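Local coordinates for protein taurocyamine kinase (Schistosoma mansoni, PDB 4WOD) that reversibly transfers phosphate between ATP and taurocyamine with the help of magnesium, using two fused phosphagen kinase units in one chain, at residues His154-Glu159 against Ile247-Lys252; Lys576-Trp581 against Tyr603-Glu608. The protein carries 4 engineered substitutions. All blocks are in the same frame, centred on the assembly; numbering follows the deposited sequence.

Contact 1: His154-Glu159 against Ile247-Lys252; sequences HNLSGE and IQELSK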
ATOM      1  N   HIS A 154     -17.599 -32.785 -25.387  1.00 26.87           N
ATOM      2  CA  HIS A 154     -18.179 -34.124 -25.372  1.00 33.28           C
ATOM      3  C   HIS A 154     -17.145 -35.162 -25.773  1.00 34.12           C
ATOM      4  O   HIS A 154     -17.324 -36.354 -25.524  1.00 37.80           O
ATOM      5  CB  HIS A 154     -19.391 -34.202 -26.302  1.00 38.61           C
ATOM      6  CG  HIS A 154     -20.321 -35.332 -25.983  1.00 47.77           C
ATOM      7  ND1 HIS A 154     -19.882 -36.540 -25.488  1.00 51.93           N
ATOM      8  CD2 HIS A 154     -21.670 -35.426 -26.066  1.00 54.87           C
ATOM      9  CE1 HIS A 154     -20.918 -37.337 -25.292  1.00 54.20           C
ATOM     10  NE2 HIS A 154     -22.016 -36.685 -25.634  1.00 57.47           N
ATOM     11  N   ASN A 155     -16.057 -34.703 -26.385  1.00 33.73           N
ATOM     12  CA  ASN A 155     -15.034 -35.599 -26.897  1.00 30.65           C
ATOM     13  C   ASN A 155     -13.812 -35.739 -25.981  1.00 30.76           C
ATOM     14  O   ASN A 155     -12.833 -36.388 -26.343  1.00 34.38           O
ATOM     15  CB  ASN A 155     -14.608 -35.144 -28.296  1.00 35.12           C
ATOM     16  CG  ASN A 155     -15.710 -35.354 -29.337  1.00 39.44           C
ATOM     17  OD1 ASN A 155     -16.534 -36.263 -29.207  1.00 44.86           O
ATOM     18  ND2 ASN A 155     -15.731 -34.511 -30.368  1.00 37.27           N
ATOM     19  N   LEU A 156     -13.865 -35.145 -24.794  1.00 29.91           N
ATOM     20  CA  LEU A 156     -12.811 -35.369 -23.801  1.00 32.80           C
ATOM     21  C   LEU A 156     -12.987 -36.760 -23.201  1.00 33.11           C
ATOM     22  O   LEU A 156     -14.117 -37.184 -22.930  1.00 33.68           O
ATOM     23  CB  LEU A 156     -12.851 -34.313 -22.689  1.00 26.62           C
ATOM     24  CG  LEU A 156     -12.556 -32.853 -23.015  1.00 29.24           C
ATOM     25  CD1 LEU A 156     -13.050 -31.998 -21.867  1.00 28.22           C
ATOM     26  CD2 LEU A 156     -11.077 -32.609 -23.246  1.00 30.08           C
ATOM     27  N   SER A 157     -11.883 -37.461 -22.969  1.00 33.73           N
ATOM     28  CA  SER A 157     -11.967 -38.842 -22.484  1.00 39.20           C
ATOM     29  C   SER A 157     -11.979 -38.953 -20.965  1.00 36.32           C
ATOM     30  O   SER A 157     -12.085 -37.957 -20.259  1.00 34.44           O
ATOM     31  CB  SER A 157     -10.809 -39.692 -23.040  1.00 43.22           C
ATOM     32  OG  SER A 157     -10.973 -39.969 -24.425  1.00 50.03           O
ATOM     33  N   GLY A 158     -11.866 -40.198 -20.503  1.00 35.37           N
ATOM     34  CA  GLY A 158     -11.870 -40.598 -19.105  1.00 30.64           C
ATOM     35  C   GLY A 158     -12.163 -39.599 -18.007  1.00 29.89           C
ATOM     36  O   GLY A 158     -13.317 -39.342 -17.692  1.00 32.21           O
ATOM     37  N   GLU A 159     -11.104 -39.049 -17.420  1.00 30.34           N
ATOM     38  CA  GLU A 159     -11.201 -38.137 -16.272  1.00 32.14           C
ATOM     39  C   GLU A 159     -12.198 -37.002 -16.477  1.00 30.03           C
ATOM     40  O   GLU A 159     -12.877 -36.570 -15.543  1.00 30.84           O
ATOM     41  CB  GLU A 159      -9.825 -37.542 -15.961  1.00 30.76           C
ATOM     42  CG  GLU A 159      -9.812 -36.612 -14.759  1.00 31.53           C
ATOM     43  CD  GLU A 159      -8.425 -36.115 -14.438  1.00 38.87           C
ATOM     44  OE1 GLU A 159      -7.569 -36.134 -15.347  1.00 34.41           O
ATOM     45  OE2 GLU A 159      -8.189 -35.716 -13.276  1.00 41.60           O
ATOM     46  N   ILE A 247      -6.910 -28.655 -21.736  1.00 19.40           N
ATOM     47  CA  ILE A 247      -6.868 -27.586 -22.736  1.00 19.37           C
ATOM     48  C   ILE A 247      -6.033 -28.035 -23.946  1.00 22.38           C
ATOM     49  O   ILE A 247      -6.328 -27.687 -25.089  1.00 20.46           O
ATOM     50  CB  ILE A 247      -6.334 -26.259 -22.136  1.00 20.16           C
ATOM     51  CG1 ILE A 247      -6.721 -25.071 -23.033  1.00 20.04           C
ATOM     52  CG2 ILE A 247      -4.843 -26.313 -21.880  1.00 20.89           C
ATOM     53  CD1 ILE A 247      -8.247 -24.937 -23.237  1.00 19.41           C
ATOM     54  N   GLN A 248      -5.008 -28.840 -23.694  1.00 18.69           N
ATOM     55  CA  GLN A 248      -4.245 -29.422 -24.780  1.00 20.32           C
ATOM     56  C   GLN A 248      -5.139 -30.329 -25.629  1.00 20.85           C
ATOM     57  O   GLN A 248      -5.113 -30.258 -26.862  1.00 22.20           O
ATOM     58  CB  GLN A 248      -3.024 -30.169 -24.211  1.00 24.99           C
ATOM     59  CG  GLN A 248      -2.042 -29.212 -23.513  1.00 27.44           C
ATOM     60  CD  GLN A 248      -0.796 -29.899 -22.964  1.00 33.51           C
ATOM     61  OE1 GLN A 248      -0.761 -31.119 -22.790  1.00 36.96           O
ATOM     62  NE2 GLN A 248       0.245 -29.116 -22.719  1.00 30.59           N
ATOM     63  N   GLU A 249      -5.966 -31.140 -24.980  1.00 20.45           N
ATOM     64  CA  GLU A 249      -6.911 -31.984 -25.712  1.00 21.57           C
ATOM     65  C   GLU A 249      -7.911 -31.124 -26.510  1.00 24.26           C
ATOM     66  O   GLU A 249      -8.136 -31.370 -27.692  1.00 18.45           O
ATOM     67  CB  GLU A 249      -7.644 -32.936 -24.759  1.00 24.69           C
ATOM     68  CG  GLU A 249      -6.707 -33.959 -24.086  1.00 26.27           C
ATOM     69  CD  GLU A 249      -7.427 -35.175 -23.489  1.00 43.97           C
ATOM     70  OE1 GLU A 249      -8.652 -35.109 -23.239  1.00 39.34           O
ATOM     71  OE2 GLU A 249      -6.759 -36.212 -23.269  1.00 51.65           O
ATOM     72  N   LEU A 250      -8.476 -30.103 -25.870  1.00 19.90           N
ATOM     73  CA  LEU A 250      -9.467 -29.247 -26.527  1.00 17.90           C
ATOM     74  C   LEU A 250      -8.875 -28.542 -27.750  1.00 19.13           C
ATOM     75  O   LEU A 250      -9.559 -28.369 -28.760  1.00 19.92           O
ATOM     76  CB  LEU A 250     -10.032 -28.223 -25.533  1.00 17.70           C
ATOM     77  CG  LEU A 250     -11.020 -28.794 -24.504  1.00 23.60           C
ATOM     78  CD1 LEU A 250     -11.497 -27.742 -23.485  1.00 19.16           C
ATOM     79  CD2 LEU A 250     -12.208 -29.463 -25.176  1.00 17.24           C
ATOM     80  N   SER A 251      -7.602 -28.155 -27.650  1.00 18.51           N
ATOM     81  CA  SER A 251      -6.859 -27.528 -28.746  1.00 20.31           C
ATOM     82  C   SER A 251      -6.875 -28.337 -30.035  1.00 20.92           C
ATOM     83  O   SER A 251      -6.726 -27.790 -31.114  1.00 20.19           O
ATOM     84  CB  SER A 251      -5.398 -27.292 -28.341  1.00 21.08           C
ATOM     85  OG  SER A 251      -5.328 -26.224 -27.422  1.00 32.84           O
ATOM     86  N   LYS A 252      -7.025 -29.646 -29.923  1.00 23.80           N
ATOM     87  CA  LYS A 252      -7.059 -30.470 -31.124  1.00 23.44           C
ATOM     88  C   LYS A 252      -8.349 -30.228 -31.904  1.00 26.47           C
ATOM     89  O   LYS A 252      -8.397 -30.480 -33.110  1.00 25.30           O
ATOM     90  CB  LYS A 252      -6.920 -31.947 -30.769  1.00 20.99           C
ATOM     91  CG  LYS A 252      -5.633 -32.279 -30.053  1.00 25.13           C
ATOM     92  CD  LYS A 252      -5.578 -33.753 -29.704  1.00 31.80           C
ATOM     93  CE  LYS A 252      -4.439 -34.044 -28.743  1.00 31.66           C
ATOM     94  NZ  LYS A 252      -4.486 -35.437 -28.241  1.00 38.66           N
TER

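Contact 2: Lys576-Trp581 against Tyr603-Glu608; sequences KTFLVW and YKRLIE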
ATOM      1  N   LYS A 576      -3.858  29.805  14.207  1.00 19.97           N
ATOM      2  CA  LYS A 576      -3.020  28.746  13.637  1.00 18.75           C
ATOM      3  C   LYS A 576      -1.531  28.973  13.900  1.00 19.62           C
ATOM      4  O   LYS A 576      -0.686  28.647  13.063  1.00 22.73           O
ATOM      5  CB  LYS A 576      -3.282  28.600  12.132  1.00 23.73           C
ATOM      6  CG  LYS A 576      -4.698  28.171  11.834  1.00 21.67           C
ATOM      7  CD  LYS A 576      -5.050  28.314  10.368  1.00 27.47           C
ATOM      8  CE  LYS A 576      -6.560  28.521  10.209  1.00 25.26           C
ATOM      9  NZ  LYS A 576      -7.026  28.439   8.798  1.00 30.22           N
ATOM     10  N   THR A 577      -1.226  29.488  15.088  1.00 15.73           N
ATOM     11  CA  THR A 577       0.138  29.762  15.509  1.00 17.86           C
ATOM     12  C   THR A 577       0.575  28.816  16.617  1.00 15.55           C
ATOM     13  O   THR A 577       1.731  28.817  17.024  1.00 20.47           O
ATOM     14  CB  THR A 577       0.306  31.197  16.004  1.00 20.95           C
ATOM     15  OG1 THR A 577      -0.552  31.419  17.127  1.00 17.15           O
ATOM     16  CG2 THR A 577      -0.027  32.176  14.893  1.00 17.30           C
ATOM     17  N   PHE A 578      -0.358  27.999  17.078  1.00 15.68           N
ATOM     18  CA  PHE A 578      -0.059  26.946  18.032  1.00 15.43           C
ATOM     19  C   PHE A 578      -0.868  25.720  17.616  1.00 16.88           C
ATOM     20  O   PHE A 578      -2.084  25.795  17.481  1.00 15.57           O
ATOM     21  CB  PHE A 578      -0.393  27.379  19.476  1.00 16.44           C
ATOM     22  CG  PHE A 578      -0.075  26.326  20.499  1.00 14.35           C
ATOM     23  CD1 PHE A 578       1.234  26.111  20.900  1.00 17.02           C
ATOM     24  CD2 PHE A 578      -1.083  25.532  21.033  1.00 16.84           C
ATOM     25  CE1 PHE A 578       1.540  25.119  21.839  1.00 17.11           C
ATOM     26  CE2 PHE A 578      -0.784  24.539  21.978  1.00 16.30           C
ATOM     27  CZ  PHE A 578       0.524  24.333  22.365  1.00 15.00           C
ATOM     28  N   LEU A 579      -0.181  24.608  17.367  1.00 19.21           N
ATOM     29  CA  LEU A 579      -0.835  23.417  16.830  1.00 17.59           C
ATOM     30  C   LEU A 579      -0.269  22.180  17.507  1.00 16.98           C
ATOM     31  O   LEU A 579       0.877  22.193  17.932  1.00 15.02           O
ATOM     32  CB  LEU A 579      -0.630  23.302  15.315  1.00 18.94           C
ATOM     33  CG  LEU A 579      -0.699  24.585  14.468  1.00 18.67           C
ATOM     34  CD1 LEU A 579       0.701  25.156  14.349  1.00 19.98           C
ATOM     35  CD2 LEU A 579      -1.309  24.313  13.096  1.00 19.53           C
ATOM     36  N   VAL A 580      -1.075  21.123  17.591  1.00 13.96           N
ATOM     37  CA  VAL A 580      -0.615  19.848  18.131  1.00 16.41           C
ATOM     38  C   VAL A 580      -1.114  18.724  17.225  1.00 16.34           C
ATOM     39  O   VAL A 580      -2.302  18.643  16.935  1.00 13.81           O
ATOM     40  CB  VAL A 580      -1.107  19.589  19.581  1.00 16.56           C
ATOM     41  CG1 VAL A 580      -0.436  18.322  20.148  1.00 15.93           C
ATOM     42  CG2 VAL A 580      -0.822  20.797  20.502  1.00 14.41           C
ATOM     43  N   TRP A 581      -0.201  17.884  16.750  1.00 15.54           N
ATOM     44  CA  TRP A 581      -0.602  16.671  16.034  1.00 14.66           C
ATOM     45  C   TRP A 581      -0.669  15.528  17.039  1.00 15.98           C
ATOM     46  O   TRP A 581       0.302  15.275  17.755  1.00 17.05           O
ATOM     47  CB  TRP A 581       0.394  16.328  14.925  1.00 16.60           C
ATOM     48  CG  TRP A 581       0.029  16.805  13.552  1.00 25.99           C
ATOM     49  CD1 TRP A 581      -0.260  16.030  12.455  1.00 24.88           C
ATOM     50  CD2 TRP A 581      -0.073  18.169  13.116  1.00 26.65           C
ATOM     51  NE1 TRP A 581      -0.543  16.833  11.370  1.00 29.21           N
ATOM     52  CE2 TRP A 581      -0.431  18.147  11.749  1.00 33.03           C
ATOM     53  CE3 TRP A 581       0.098  19.404  13.750  1.00 31.10           C
ATOM     54  CZ2 TRP A 581      -0.619  19.318  11.007  1.00 31.51           C
ATOM     55  CZ3 TRP A 581      -0.082  20.567  13.009  1.00 33.61           C
ATOM     56  CH2 TRP A 581      -0.442  20.514  11.655  1.00 35.39           C
ATOM     57  N   TYR A 603       8.931  30.890  20.401  1.00 17.66           N
ATOM     58  CA  TYR A 603       9.513  30.056  21.457  1.00 18.58           C
ATOM     59  C   TYR A 603       8.720  30.183  22.752  1.00 16.39           C
ATOM     60  O   TYR A 603       8.382  29.185  23.377  1.00 17.07           O
ATOM     61  CB  TYR A 603      10.969  30.454  21.680  1.00 17.22           C
ATOM     62  CG  TYR A 603      11.697  29.621  22.699  1.00 17.66           C
ATOM     63  CD1 TYR A 603      12.315  28.440  22.324  1.00 15.27           C
ATOM     64  CD2 TYR A 603      11.762  30.011  24.032  1.00 15.73           C
ATOM     65  CE1 TYR A 603      12.985  27.642  23.250  1.00 16.83           C
ATOM     66  CE2 TYR A 603      12.450  29.220  24.981  1.00 20.87           C
ATOM     67  CZ  TYR A 603      13.056  28.033  24.573  1.00 21.97           C
ATOM     68  OH  TYR A 603      13.737  27.223  25.468  1.00 21.12           O
ATOM     69  N   LYS A 604       8.426  31.420  23.139  1.00 13.79           N
ATOM     70  CA  LYS A 604       7.647  31.684  24.336  1.00 18.54           C
ATOM     71  C   LYS A 604       6.289  30.962  24.277  1.00 20.71           C
ATOM     72  O   LYS A 604       5.929  30.257  25.213  1.00 17.66           O
ATOM     73  CB  LYS A 604       7.449  33.193  24.516  1.00 21.91           C
ATOM     74  CG  LYS A 604       6.788  33.587  25.849  1.00 26.00           C
ATOM     75  CD  LYS A 604       6.920  35.087  26.123  1.00 34.89           C
ATOM     76  CE  LYS A 604       6.158  35.498  27.380  1.00 39.32           C
ATOM     77  NZ  LYS A 604       4.702  35.288  27.186  1.00 36.54           N
ATOM     78  N   ARG A 605       5.563  31.120  23.168  1.00 19.31           N
ATOM     79  CA  ARG A 605       4.265  30.469  22.990  1.00 18.57           C
ATOM     80  C   ARG A 605       4.407  28.946  23.066  1.00 18.18           C
ATOM     81  O   ARG A 605       3.635  28.281  23.751  1.00 17.63           O
ATOM     82  CB  ARG A 605       3.629  30.875  21.650  1.00 18.79           C
ATOM     83  CG  ARG A 605       2.232  30.341  21.440  1.00 23.28           C
ATOM     84  CD  ARG A 605       1.553  31.022  20.249  1.00 24.52           C
ATOM     85  NE  ARG A 605       2.391  30.976  19.061  1.00 25.42           N
ATOM     86  CZ  ARG A 605       2.971  32.029  18.498  1.00 21.13           C
ATOM     87  NH1 ARG A 605       2.775  33.245  18.986  1.00 26.97           N
ATOM     88  NH2 ARG A 605       3.734  31.861  17.427  1.00 22.48           N
ATOM     89  N   LEU A 606       5.404  28.400  22.370  1.00 18.92           N
ATOM     90  CA  LEU A 606       5.676  26.970  22.494  1.00 18.45           C
ATOM     91  C   LEU A 606       5.879  26.531  23.950  1.00 15.15           C
ATOM     92  O   LEU A 606       5.212  25.598  24.398  1.00 16.67           O
ATOM     93  CB  LEU A 606       6.902  26.558  21.681  1.00 15.29           C
ATOM     94  CG  LEU A 606       7.145  25.043  21.808  1.00 15.63           C
ATOM     95  CD1 LEU A 606       5.886  24.230  21.387  1.00 16.34           C
ATOM     96  CD2 LEU A 606       8.348  24.609  20.998  1.00 15.10           C
ATOM     97  N   ILE A 607       6.792  27.173  24.686  1.00 17.65           N
ATOM     98  CA  ILE A 607       7.116  26.709  26.046  1.00 18.00           C
ATOM     99  C   ILE A 607       5.879  26.739  26.956  1.00 19.32           C
ATOM    100  O   ILE A 607       5.612  25.805  27.730  1.00 15.91           O
ATOM    101  CB  ILE A 607       8.270  27.540  26.697  1.00 20.61           C
ATOM    102  CG1 ILE A 607       9.533  27.497  25.829  1.00 20.32           C
ATOM    103  CG2 ILE A 607       8.565  27.042  28.117  1.00 22.87           C
ATOM    104  CD1 ILE A 607       9.945  26.113  25.395  1.00 24.98           C
ATOM    105  N   GLU A 608       5.099  27.800  26.829  1.00 17.91           N
ATOM    106  CA  GLU A 608       3.923  27.958  27.652  1.00 15.58           C
ATOM    107  C   GLU A 608       2.888  26.890  27.312  1.00 17.02           C
ATOM    108  O   GLU A 608       2.184  26.407  28.196  1.00 16.18           O
ATOM    109  CB  GLU A 608       3.341  29.357  27.479  1.00 18.56           C
ATOM    110  CG  GLU A 608       4.206  30.432  28.121  1.00 24.63           C
ATOM    111  CD  GLU A 608       3.758  31.829  27.749  1.00 36.92           C
ATOM    112  OE1 GLU A 608       2.781  31.956  26.968  1.00 32.47           O
ATOM    113  OE2 GLU A 608       4.397  32.792  28.226  1.00 38.69           O
TER

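Contact 1: His154-Glu159 against Ile247-Lys252
Leu156 and Leu250 meet because each holds CG beside its backbone N and anti to its carbonyl carbon (chi1 -65° and -74°), which brings both isobutyl ends together between loop and helix. The two side chains cross at about a right angle: CD2 of Leu156 lies 3.9 Å from CD2 of Leu250, and Leu156 CG is 4.0 Å from that same methyl. Glu249, one residue earlier on the helix, points toward the loop, runs extended past CG and crosses Leu156 obliquely. Its CB comes within 3.8 Å of Leu156 CD2, and its carboxylate oxygen OE1 within 3.5 Å of the same carbon. Leu156 CD2 thus sits between the Leu250 methyl and the Glu249 carboxylate, with Glu249 CB at its side. Ser157 N stands 4.0 Å from Glu249 OE1, too far for a hydrogen bond. The loop joins helix 139-154 to strand 162-166, at one edge of the antiparallel sheet in the catalytic domain of the first repeat, and here it packs against the C-terminal part of helix 236-251. Leu250 also touches Ala152 and Leu153 of helix 139-154, so the leucine pair extends a helix-helix interface into the loop. Across these segments the joint depends on van der Waals contact: the leucines are buried, while Glu249, a partly exposed residue, lays its carboxylate against the methyl without bonding to Ser157 N.

Contact 2: Lys576-Trp581 against Tyr603-Glu608
Arg605 has all three guanidinium nitrogens engaged: NE donates to the carbonyl O of Thr577 at 3.0 Å, NH1 makes a salt bridge with Glu522, and NH2 is hydrogen-bonded to Gln594. The bond to Thr577 is bent, with an N-H...O angle of 140°, and NE sits above the carbonyl plane, well away from the usual lone-pair direction. CG of Arg605 is anti to the backbone N (chi1 -175°), and a bend at chi3 (51°) lays the guanidinium face against Thr577; the two side chains cross at about a right angle. Thr577 CB lies over one face of that group, 3.7 Å from Arg605 CZ, and Thr577 OG1 is over a face too, 3.5 Å from Arg605 NE. Strand 578-582 belongs to the eight-stranded antiparallel sheet of the second repeat's phosphagen kinase catalytic domain, and helix 599-614 packs on one face of it. At the next residue along the chain, Phe578 points toward the helix, its CB 4.2 Å from Arg605 CD. Farther out, its ring atom CE1 reaches CD1 of Leu606 at 4.5 Å, a loose apolar touch in which the methyl approaches the ring obliquely. His523, outside the segments, links Phe578 to Arg605: its ring meets that of Phe578 edge-to-face, and its NE2 is hydrogen-bonded to the carbonyl O of Arg605.

Contacts 1 and 2 lie in the catalytic domains of the first and second repeats, on opposite sides of the chain's centre, their own centres about 76 Å apart. The helices they use, 236-251 and 599-614, each follow a sheet strand, 225-232 and 588-595, but the partners differ: a loop leading to an edge strand in contact 1, an inner strand and its preceding turn in contact 2. Contact 1 is partly buried, with two leucines inside and a serine exposed, and has no polar bond between its segments. Contact 2 is buried apart from a partly exposed threonine, and there an arginine with polar partners in several elements brings charge into the helix-sheet interface.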